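Local structure of aminotransferase class-III (Ochrobactrum anthropi, 5GHG) at residues Ser441-Glu444 and Ala445-Asp449; Phe299-Asn302 and Glu303-Ala307; Leu173-Asp176 and Arg177-His180; Val234-Lys238 and Thr239-Lys243. The protein probably transfers amino groups between amines and carbonyl acceptors as a vitamin B6-dependent omega-transaminase, with the cofactor bound here in its aminated form. The protein carries 1 engineered substitution. All blocks are in the same frame, centred on the assembly; numbering follows the deposited sequence.

Contact 1 of 4, residues Ser441-Glu444 and Ala445-Asp449; sequences SALE and ATLND
A442 O is gripped twice by one residue: T446 N donates to it at 2.9 Å, and T446 OG1 donates to the same A442 O at 2.7 Å. The two donors come from opposite faces of the carbonyl plane, so the oxygen is held on both sides. The hydroxyl can fold back one helical turn because OG1 lies beside the backbone N (chi1 -70°), which leaves CG2 anti to that N. This is the familiar threonine-to-backbone bond of alpha helices, and it supplies a buried hydroxyl with an acceptor. One residue further on, the regular bond from L447 N to L443 O (2.9 Å) carries the leucine pair with it, and L443 CD1 meets L447 CG at 4.0 Å, the two side chains crossing obliquely. On the solvent side E444 and N448 run side by side with carboxylate and amide planes 56° apart. A water joins them, donating to E444 OE2 at 2.7 Å and accepting from N448 ND2 at 2.7 Å, while N448 OD1 turns to H368. All of this belongs to helix 433-455, whose leucines rest on strands 380-385 and 422-425, while A442 and T446 pack against helix 400-411.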
loop_
_atom_site.group_PDB
_atom_site.type_symbol
_atom_site.label_atom_id
_atom_site.label_comp_id
_atom_site.label_asym_id
_atom_site.label_seq_id
_atom_site.Cartn_x
_atom_site.Cartn_y
_atom_site.Cartn_z
ATOM N N SER B 441 16.496 24.872 21.334
ATOM C CA SER B 441 17.698 24.966 22.152
ATOM C C SER B 441 18.568 23.714 22.016
ATOM O O SER B 441 19.800 23.808 22.072
ATOM C CB SER B 441 17.345 25.210 23.619
ATOM O OG SER B 441 16.682 26.446 23.766
ATOM N N ALA B 442 17.962 22.547 21.836
ATOM C CA ALA B 442 18.760 21.342 21.616
ATOM C C ALA B 442 19.490 21.403 20.271
ATOM O O ALA B 442 20.630 20.931 20.146
ATOM C CB ALA B 442 17.893 20.092 21.685
ATOM N N LEU B 443 18.842 21.962 19.253
ATOM C CA LEU B 443 19.516 22.136 17.981
ATOM C C LEU B 443 20.681 23.115 18.104
ATOM O O LEU B 443 21.769 22.862 17.588
ATOM C CB LEU B 443 18.537 22.601 16.914
ATOM C CG LEU B 443 19.161 22.946 15.565
ATOM C CD1 LEU B 443 19.849 21.719 14.941
ATOM C CD2 LEU B 443 18.116 23.539 14.641
ATOM N N GLU B 444 20.462 24.244 18.774
ATOM C CA GLU B 444 21.541 25.216 18.925
ATOM C C GLU B 444 22.756 24.597 19.611
ATOM O O GLU B 444 23.892 24.756 19.148
ATOM C CB GLU B 444 21.057 26.435 19.707
ATOM C CG GLU B 444 22.181 27.415 19.987
ATOM C CD GLU B 444 21.687 28.711 20.612
ATOM O OE1 GLU B 444 20.564 28.733 21.155
ATOM O OE2 GLU B 444 22.428 29.705 20.535
ATOM N N ALA B 445 22.526 23.891 20.726
ATOM C CA ALA B 445 23.630 23.247 21.434
ATOM C C ALA B 445 24.279 22.164 20.571
ATOM O O ALA B 445 25.497 21.973 20.610
ATOM C CB ALA B 445 23.132 22.662 22.755
ATOM N N THR B 446 23.469 21.441 19.801
ATOM C CA THR B 446 23.989 20.446 18.866
ATOM C C THR B 446 24.947 21.080 17.861
ATOM O O THR B 446 26.030 20.551 17.598
ATOM C CB THR B 446 22.840 19.773 18.109
ATOM O OG1 THR B 446 22.100 18.940 19.004
ATOM C CG2 THR B 446 23.384 18.929 16.990
ATOM N N LEU B 447 24.539 22.199 17.265
ATOM C CA LEU B 447 25.392 22.831 16.264
ATOM C C LEU B 447 26.696 23.330 16.894
ATOM O O LEU B 447 27.753 23.243 16.275
ATOM C CB LEU B 447 24.649 23.967 15.580
ATOM C CG LEU B 447 23.433 23.472 14.790
ATOM C CD1 LEU B 447 22.742 24.618 14.078
ATOM C CD2 LEU B 447 23.832 22.396 13.804
ATOM N N ASN B 448 26.630 23.840 18.126
ATOM C CA ASN B 448 27.861 24.237 18.821
ATOM C C ASN B 448 28.769 23.036 19.084
ATOM O O ASN B 448 29.984 23.110 18.879
ATOM C CB ASN B 448 27.517 24.964 20.112
ATOM C CG ASN B 448 26.931 26.331 19.852
ATOM O OD1 ASN B 448 27.119 26.890 18.767
ATOM N ND2 ASN B 448 26.206 26.867 20.803
ATOM N N ASP B 449 28.194 21.915 19.541
ATOM C CA ASP B 449 28.980 20.702 19.759
ATOM C C ASP B 449 29.652 20.240 18.468
ATOM O O ASP B 449 30.838 19.890 18.465
ATOM C CB ASP B 449 28.106 19.576 20.295
ATOM C CG ASP B 449 27.803 19.720 21.778
ATOM O OD1 ASP B 449 28.394 20.617 22.417
ATOM O OD2 ASP B 449 26.964 18.912 22.294
HETATM O O HOH W 1 25.152 29.341 20.472
#

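Contact 2 of 4, residues Phe299-Asn302 and Glu303-Ala307; sequences FLIN and ERVYA
N302 swings its CG between its own backbone N and carbonyl carbon (chi1 66°), which drops OD1 over the first turn of the helix that follows, where V305 N donates to it. That bond measures 3.0 Å from V305 N to N302 OD1, with an N-H...O angle of 162°, and is nearly in line with the amide C=O. N302 is therefore the N-cap of helix 303-306, placed where strand 297-301 ends and the chain turns into helix. Its backbone takes part as well, since N302 O accepts from Y306 N at 2.9 Å. The other amide atom, ND2, donates to D281, which also forms a salt bridge with R304, so one aspartate steadies both the cap and the first helical turn. Putting an alanine here would probably leave V305 N without its capping acceptor and D281 without the amide donor. Next to the cap, I301 touches two helix residues with different atoms: its branch point CB meets V305 CG1 at 3.9 Å, the side chains crossing at about a right angle, and CD1, the tip of its longer branch, reaches Y306 CB at 3.7 Å, lying at the edge of the tyrosine ring. Y306 in turn makes a cation-pi contact with K111 of the adjoining strand 111-115.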
loop_
_atom_site.group_PDB
_atom_site.type_symbol
_atom_site.label_atom_id
_atom_site.label_comp_id
_atom_site.label_asym_id
_atom_site.label_seq_id
_atom_site.Cartn_x
_atom_site.Cartn_y
_atom_site.Cartn_z
ATOM N N PHE B 299 -7.987 10.541 -1.986
ATOM C CA PHE B 299 -7.844 11.679 -2.883
ATOM C C PHE B 299 -9.227 12.199 -3.257
ATOM O O PHE B 299 -10.214 11.451 -3.273
ATOM C CB PHE B 299 -6.989 11.356 -4.106
ATOM C CG PHE B 299 -7.532 10.256 -4.989
ATOM C CD1 PHE B 299 -7.182 8.929 -4.768
ATOM C CD2 PHE B 299 -8.344 10.566 -6.087
ATOM C CE1 PHE B 299 -7.647 7.926 -5.605
ATOM C CE2 PHE B 299 -8.830 9.567 -6.917
ATOM C CZ PHE B 299 -8.485 8.246 -6.682
ATOM N N LEU B 300 -9.292 13.501 -3.497
ATOM C CA LEU B 300 -10.503 14.180 -3.933
ATOM C C LEU B 300 -10.330 14.605 -5.384
ATOM O O LEU B 300 -9.224 14.993 -5.797
ATOM C CB LEU B 300 -10.757 15.417 -3.078
ATOM C CG LEU B 300 -11.148 15.159 -1.615
ATOM C CD1 LEU B 300 -10.892 16.401 -0.791
ATOM C CD2 LEU B 300 -12.616 14.822 -1.588
ATOM N N ILE B 301 -11.420 14.565 -6.148
ATOM C CA ILE B 301 -11.395 15.089 -7.507
ATOM C C ILE B 301 -12.550 16.057 -7.695
ATOM O O ILE B 301 -13.621 15.905 -7.088
ATOM C CB ILE B 301 -11.452 13.966 -8.571
ATOM C CG1 ILE B 301 -12.783 13.246 -8.508
ATOM C CG2 ILE B 301 -10.306 12.971 -8.367
ATOM C CD1 ILE B 301 -12.950 12.223 -9.609
ATOM N N ASN B 302 -12.339 17.054 -8.550
ATOM C CA ASN B 302 -13.393 18.035 -8.770
ATOM C C ASN B 302 -14.310 17.571 -9.901
ATOM O O ASN B 302 -14.156 16.472 -10.460
ATOM C CB ASN B 302 -12.804 19.416 -9.000
ATOM C CG ASN B 302 -12.000 19.524 -10.280
ATOM O OD1 ASN B 302 -11.972 18.612 -11.094
ATOM N ND2 ASN B 302 -11.361 20.660 -10.469
ATOM N N GLU B 303 -15.307 18.398 -10.226
ATOM C CA GLU B 303 -16.283 17.999 -11.230
ATOM C C GLU B 303 -15.652 17.940 -12.628
ATOM O O GLU B 303 -15.986 17.062 -13.424
ATOM C CB GLU B 303 -17.476 18.961 -11.211
ATOM C CG GLU B 303 -18.626 18.538 -12.127
ATOM C CD GLU B 303 -19.257 17.213 -11.716
ATOM O OE1 GLU B 303 -19.785 16.519 -12.603
ATOM O OE2 GLU B 303 -19.223 16.847 -10.503
ATOM N N ARG B 304 -14.734 18.855 -12.917
ATOM C CA ARG B 304 -14.006 18.822 -14.173
ATOM C C ARG B 304 -13.383 17.450 -14.415
ATOM O O ARG B 304 -13.493 16.886 -15.504
ATOM C CB ARG B 304 -12.926 19.907 -14.170
ATOM C CG ARG B 304 -11.989 19.915 -15.366
ATOM C CD ARG B 304 -10.811 20.815 -15.087
ATOM N NE ARG B 304 -9.921 20.967 -16.235
ATOM C CZ ARG B 304 -8.767 21.620 -16.201
ATOM N NH1 ARG B 304 -8.347 22.170 -15.067
ATOM N NH2 ARG B 304 -8.033 21.718 -17.301
ATOM N N VAL B 305 -12.728 16.890 -13.386
ATOM C CA VAL B 305 -12.141 15.568 -13.515
ATOM C C VAL B 305 -13.214 14.503 -13.566
ATOM O O VAL B 305 -13.149 13.578 -14.383
ATOM C CB VAL B 305 -11.144 15.308 -12.367
ATOM C CG1 VAL B 305 -10.628 13.873 -12.399
ATOM C CG2 VAL B 305 -9.988 16.305 -12.429
ATOM N N TYR B 306 -14.217 14.602 -12.694
ATOM C CA TYR B 306 -15.190 13.525 -12.528
ATOM C C TYR B 306 -16.180 13.438 -13.700
ATOM O O TYR B 306 -16.623 12.342 -14.030
ATOM C CB TYR B 306 -15.959 13.707 -11.221
ATOM C CG TYR B 306 -16.991 12.629 -10.946
ATOM C CD1 TYR B 306 -16.614 11.329 -10.651
ATOM C CD2 TYR B 306 -18.358 12.931 -10.970
ATOM C CE1 TYR B 306 -17.558 10.342 -10.395
ATOM C CE2 TYR B 306 -19.312 11.960 -10.719
ATOM C CZ TYR B 306 -18.907 10.668 -10.432
ATOM O OH TYR B 306 -19.860 9.701 -10.190
ATOM N N ALA B 307 -16.519 14.564 -14.320
ATOM C CA ALA B 307 -17.605 14.594 -15.318
ATOM C C ALA B 307 -17.452 13.540 -16.424
ATOM O O ALA B 307 -18.397 12.775 -16.641
ATOM C CB ALA B 307 -17.710 15.993 -15.918
#

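Contact 3 of 4, residues Leu173-Asp176 and Arg177-His180; sequences LPID and RILH
R177 follows D176 in the third position of a type II beta turn from I175 to I178, and its positive phi of 93° brings CB to 2.8 Å from D176 O, a tight approach that this backbone shape imposes on a residue with a side chain. A water joins the neighbours, accepting from R177 N at 2.6 Å and donating to D176 OD1. The arginine chain then runs extended from CG to NE, away from the turn, toward a cation-pi contact with W130 and a salt bridge to D172 of the second subunit. I178 begins strand 178-181 and points its side chain back at the loop. I178 CG1 lies beside the backbone N of I178 (chi1 -53°) and meets I175 CG1 at 4.0 Å, the two side chains slanting across each other. The turn ends themselves stand apart, I175 O being 3.6 Å from I178 N, with no clear hydrogen bond. Instead a second water donates to I175 O at 3.0 Å and to I178 O at 2.5 Å. H180 closes the segment: its CE1 lies 4.2 Å from P174 CB, which sits at the edge of the imidazole, near its plane. The cis peptide before P174 bends the chain just ahead of this contact, and H180 NE2 has weak bonds to the carbonyls of L161 and T162. The chemistry implies a turn stitched by water, whose arginine charge is probably balanced mainly across the dimer interface, since D176 OD2 stays 4.9 Å from R177 NE.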
loop_
_atom_site.group_PDB
_atom_site.type_symbol
_atom_site.label_atom_id
_atom_site.label_comp_id
_atom_site.label_asym_id
_atom_site.label_seq_id
_atom_site.Cartn_x
_atom_site.Cartn_y
_atom_site.Cartn_z
ATOM N N LEU B 173 13.636 2.799 -12.723
ATOM C CA LEU B 173 12.604 3.833 -12.753
ATOM C C LEU B 173 13.251 5.159 -13.136
ATOM O O LEU B 173 14.462 5.298 -13.019
ATOM C CB LEU B 173 11.922 3.937 -11.391
ATOM C CG LEU B 173 11.331 2.616 -10.881
ATOM C CD1 LEU B 173 10.732 2.818 -9.511
ATOM C CD2 LEU B 173 10.282 2.092 -11.876
ATOM N N PRO B 174 12.454 6.143 -13.575
ATOM C CA PRO B 174 11.005 6.168 -13.768
ATOM C C PRO B 174 10.511 5.429 -15.009
ATOM O O PRO B 174 11.229 5.295 -16.010
ATOM C CB PRO B 174 10.697 7.663 -13.906
ATOM C CG PRO B 174 11.952 8.221 -14.558
ATOM C CD PRO B 174 13.084 7.444 -13.872
ATOM N N ILE B 175 9.270 4.947 -14.951
ATOM C CA ILE B 175 8.649 4.372 -16.123
ATOM C C ILE B 175 8.412 5.460 -17.160
ATOM O O ILE B 175 8.453 6.675 -16.875
ATOM C CB ILE B 175 7.323 3.674 -15.772
ATOM C CG1 ILE B 175 6.296 4.718 -15.321
ATOM C CG2 ILE B 175 7.573 2.569 -14.733
ATOM C CD1 ILE B 175 4.988 4.116 -14.844
ATOM N N ASP B 176 8.137 5.015 -18.380
ATOM C CA ASP B 176 7.778 5.927 -19.453
ATOM C C ASP B 176 6.499 6.690 -19.073
ATOM O O ASP B 176 5.633 6.179 -18.354
ATOM C CB ASP B 176 7.540 5.145 -20.754
ATOM C CG ASP B 176 7.153 6.052 -21.916
ATOM O OD1 ASP B 176 7.734 7.162 -22.029
ATOM O OD2 ASP B 176 6.273 5.664 -22.720
ATOM N N ARG B 177 6.402 7.918 -19.575
ATOM C CA ARG B 177 5.302 8.858 -19.420
ATOM C C ARG B 177 5.487 9.807 -18.250
ATOM O O ARG B 177 4.740 10.777 -18.140
ATOM C CB ARG B 177 3.926 8.187 -19.315
ATOM C CG ARG B 177 3.514 7.423 -20.578
ATOM C CD ARG B 177 2.177 6.727 -20.346
ATOM N NE ARG B 177 1.587 6.273 -21.584
ATOM C CZ ARG B 177 0.363 5.778 -21.693
ATOM N NH1 ARG B 177 -0.404 5.650 -20.615
ATOM N NH2 ARG B 177 -0.091 5.412 -22.877
ATOM N N ILE B 178 6.459 9.578 -17.384
ATOM C CA ILE B 178 6.669 10.450 -16.225
ATOM C C ILE B 178 7.866 11.344 -16.536
ATOM O O ILE B 178 8.959 10.850 -16.821
ATOM C CB ILE B 178 6.895 9.650 -14.939
ATOM C CG1 ILE B 178 5.786 8.638 -14.731
ATOM C CG2 ILE B 178 7.052 10.595 -13.761
ATOM C CD1 ILE B 178 4.415 9.212 -14.864
ATOM N N LEU B 179 7.646 12.653 -16.499
ATOM C CA LEU B 179 8.661 13.660 -16.746
ATOM C C LEU B 179 8.951 14.410 -15.452
ATOM O O LEU B 179 8.074 14.518 -14.585
ATOM C CB LEU B 179 8.177 14.642 -17.814
ATOM C CG LEU B 179 7.539 14.022 -19.057
ATOM C CD1 LEU B 179 6.948 15.090 -19.958
ATOM C CD2 LEU B 179 8.541 13.171 -19.807
ATOM N N HIS B 180 10.171 14.919 -15.315
ATOM C CA HIS B 180 10.540 15.731 -14.155
ATOM C C HIS B 180 11.091 17.071 -14.599
ATOM O O HIS B 180 12.035 17.124 -15.372
ATOM C CB HIS B 180 11.571 15.035 -13.250
ATOM C CG HIS B 180 11.063 13.781 -12.629
ATOM N ND1 HIS B 180 11.072 12.581 -13.296
ATOM C CD2 HIS B 180 10.511 13.538 -11.416
ATOM C CE1 HIS B 180 10.544 11.642 -12.520
ATOM N NE2 HIS B 180 10.204 12.198 -11.370
HETATM O O HOH W 2 10.040 9.000 -18.039
HETATM O O HOH W 3 8.466 9.107 -20.617
#

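Contact 4 of 4, residues Val234-Lys238 and Thr239-Lys243; sequences VVPPK and TYWEK
P236 is the apolar hub, touching two aromatic side chains with two ring carbons: its CB lies 3.7 Å from Y240 CD2, and its CG lies 3.8 Å from W241 CD1. The aromatics also meet each other, with Y240 CE2 3.7 Å above the plane of the W241 ring, over its centre. P237 adds its CD, 3.9 Å from Y240 CB. F222 of strand 219-224 touches both aromatics, which places this cluster between helix 240-250 and the sheet of the cofactor-binding domain. The chain enters the helix through a type II beta turn from P237 to Y240, closed by Y240 N donating to P237 O at 3.1 Å from above the carbonyl plane (42° out of it). A water donates to the same P237 O and accepts from W241 N. At the turn's third position T239, with a positive phi of 81°, occupies the N-cap site, though its side chain makes no capping bond. Its OG1 instead accepts from K243 NZ at 2.8 Å, one helical turn on. A valine in its place, having no hydroxyl, would probably leave K243 NZ one acceptor short, held mainly by T201 OG1 and less firmly tied to the start of its own helix. T201 lies on helix 196-214, beside which T239 packs.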
loop_
_atom_site.group_PDB
_atom_site.type_symbol
_atom_site.label_atom_id
_atom_site.label_comp_id
_atom_site.label_asym_id
_atom_site.label_seq_id
_atom_site.Cartn_x
_atom_site.Cartn_y
_atom_site.Cartn_z
ATOM N N VAL B 234 11.503 21.861 1.032
ATOM C CA VAL B 234 11.785 22.910 0.051
ATOM C C VAL B 234 10.557 23.795 -0.084
ATOM O O VAL B 234 9.507 23.356 -0.542
ATOM C CB VAL B 234 12.202 22.329 -1.309
ATOM C CG1 VAL B 234 12.399 23.458 -2.313
ATOM C CG2 VAL B 234 13.493 21.514 -1.183
ATOM N N VAL B 235 10.680 25.043 0.342
ATOM C CA VAL B 235 9.616 26.037 0.204
ATOM C C VAL B 235 9.840 26.713 -1.141
ATOM O O VAL B 235 10.954 27.176 -1.421
ATOM C CB VAL B 235 9.626 27.047 1.363
ATOM C CG1 VAL B 235 8.495 28.046 1.220
ATOM C CG2 VAL B 235 9.558 26.316 2.715
ATOM N N PRO B 236 8.830 26.773 -2.006
ATOM C CA PRO B 236 9.039 27.344 -3.341
ATOM C C PRO B 236 9.196 28.851 -3.230
ATOM O O PRO B 236 8.754 29.460 -2.255
ATOM C CB PRO B 236 7.757 26.969 -4.093
ATOM C CG PRO B 236 6.702 26.889 -3.007
ATOM C CD PRO B 236 7.435 26.349 -1.782
ATOM N N PRO B 237 9.838 29.480 -4.217
ATOM C CA PRO B 237 10.007 30.929 -4.152
ATOM C C PRO B 237 8.670 31.636 -4.294
ATOM O O PRO B 237 7.682 31.079 -4.786
ATOM C CB PRO B 237 10.951 31.222 -5.328
ATOM C CG PRO B 237 10.728 30.107 -6.270
ATOM C CD PRO B 237 10.406 28.909 -5.444
ATOM N N LYS B 238 8.618 32.873 -3.819
ATOM C CA LYS B 238 7.395 33.625 -3.984
ATOM C C LYS B 238 7.099 33.814 -5.473
ATOM O O LYS B 238 8.018 33.996 -6.290
ATOM C CB LYS B 238 7.471 34.977 -3.260
ATOM C CG LYS B 238 8.698 35.798 -3.529
ATOM C CD LYS B 238 8.592 37.140 -2.782
ATOM C CE LYS B 238 9.719 38.122 -3.156
ATOM N NZ LYS B 238 11.044 37.682 -2.635
ATOM N N THR B 239 5.812 33.725 -5.816
ATOM C CA THR B 239 5.234 33.812 -7.147
ATOM C C THR B 239 5.339 32.508 -7.928
ATOM O O THR B 239 4.757 32.405 -9.013
ATOM C CB THR B 239 5.818 34.959 -8.018
ATOM O OG1 THR B 239 7.149 34.645 -8.451
ATOM C CG2 THR B 239 5.807 36.281 -7.242
ATOM N N TYR B 240 6.035 31.494 -7.406
ATOM C CA TYR B 240 6.176 30.239 -8.140
ATOM C C TYR B 240 4.819 29.634 -8.491
ATOM O O TYR B 240 4.539 29.330 -9.660
ATOM C CB TYR B 240 6.983 29.239 -7.308
ATOM C CG TYR B 240 7.026 27.840 -7.887
ATOM C CD1 TYR B 240 7.959 27.503 -8.866
ATOM C CD2 TYR B 240 6.154 26.852 -7.437
ATOM C CE1 TYR B 240 8.039 26.231 -9.367
ATOM C CE2 TYR B 240 6.230 25.544 -7.934
ATOM C CZ TYR B 240 7.166 25.241 -8.898
ATOM O OH TYR B 240 7.268 23.970 -9.432
ATOM N N TRP B 241 3.975 29.418 -7.494
ATOM C CA TRP B 241 2.736 28.709 -7.760
ATOM C C TRP B 241 1.788 29.508 -8.646
ATOM O O TRP B 241 1.045 28.930 -9.452
ATOM C CB TRP B 241 2.065 28.282 -6.455
ATOM C CG TRP B 241 2.645 26.978 -5.943
ATOM C CD1 TRP B 241 3.379 26.783 -4.812
ATOM C CD2 TRP B 241 2.561 25.701 -6.591
ATOM N NE1 TRP B 241 3.744 25.462 -4.702
ATOM C CE2 TRP B 241 3.256 24.778 -5.785
ATOM C CE3 TRP B 241 1.965 25.253 -7.770
ATOM C CZ2 TRP B 241 3.359 23.416 -6.115
ATOM C CZ3 TRP B 241 2.064 23.881 -8.092
ATOM C CH2 TRP B 241 2.763 23.002 -7.277
ATOM N N GLU B 242 1.813 30.834 -8.539
ATOM C CA GLU B 242 1.011 31.663 -9.433
ATOM C C GLU B 242 1.487 31.519 -10.880
ATOM O O GLU B 242 0.689 31.294 -11.788
ATOM C CB GLU B 242 1.062 33.124 -8.988
ATOM C CG GLU B 242 0.409 34.085 -9.943
ATOM C CD GLU B 242 0.655 35.550 -9.579
ATOM O OE1 GLU B 242 0.463 36.417 -10.454
ATOM O OE2 GLU B 242 1.032 35.833 -8.423
ATOM N N LYS B 243 2.798 31.615 -11.096
ATOM C CA LYS B 243 3.337 31.509 -12.444
ATOM C C LYS B 243 3.192 30.109 -13.005
ATOM O O LYS B 243 2.899 29.944 -14.194
ATOM C CB LYS B 243 4.790 31.975 -12.465
ATOM C CG LYS B 243 4.953 33.424 -12.019
ATOM C CD LYS B 243 6.415 33.821 -11.791
ATOM C CE LYS B 243 6.521 35.341 -11.521
ATOM N NZ LYS B 243 7.842 35.742 -10.963
HETATM O O HOH W 4 4.719 30.058 -4.583
#

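In the fold
Along the chain the order is contact 3, contact 4, contact 2, contact 1. The first three gather round one seven-stranded mixed sheet, as in the large domain of fold type I aminotransferases: contact 3 opens its outermost strand 178-181, contact 2 closes strand 297-301 near the other edge, and contact 4 starts helix 240-250 between strands 219-224 and 254-258. Their centres lie 24 to 25 Å apart, and contacts 3 and 4 approach to about 9 Å between nearest atoms. Contact 1, about 47 Å from contact 2 between centres, belongs to C-terminal helix 433-455, which packs on the second sheet. Three of the four thus mark the ends of strands and helices that frame the cofactor domain.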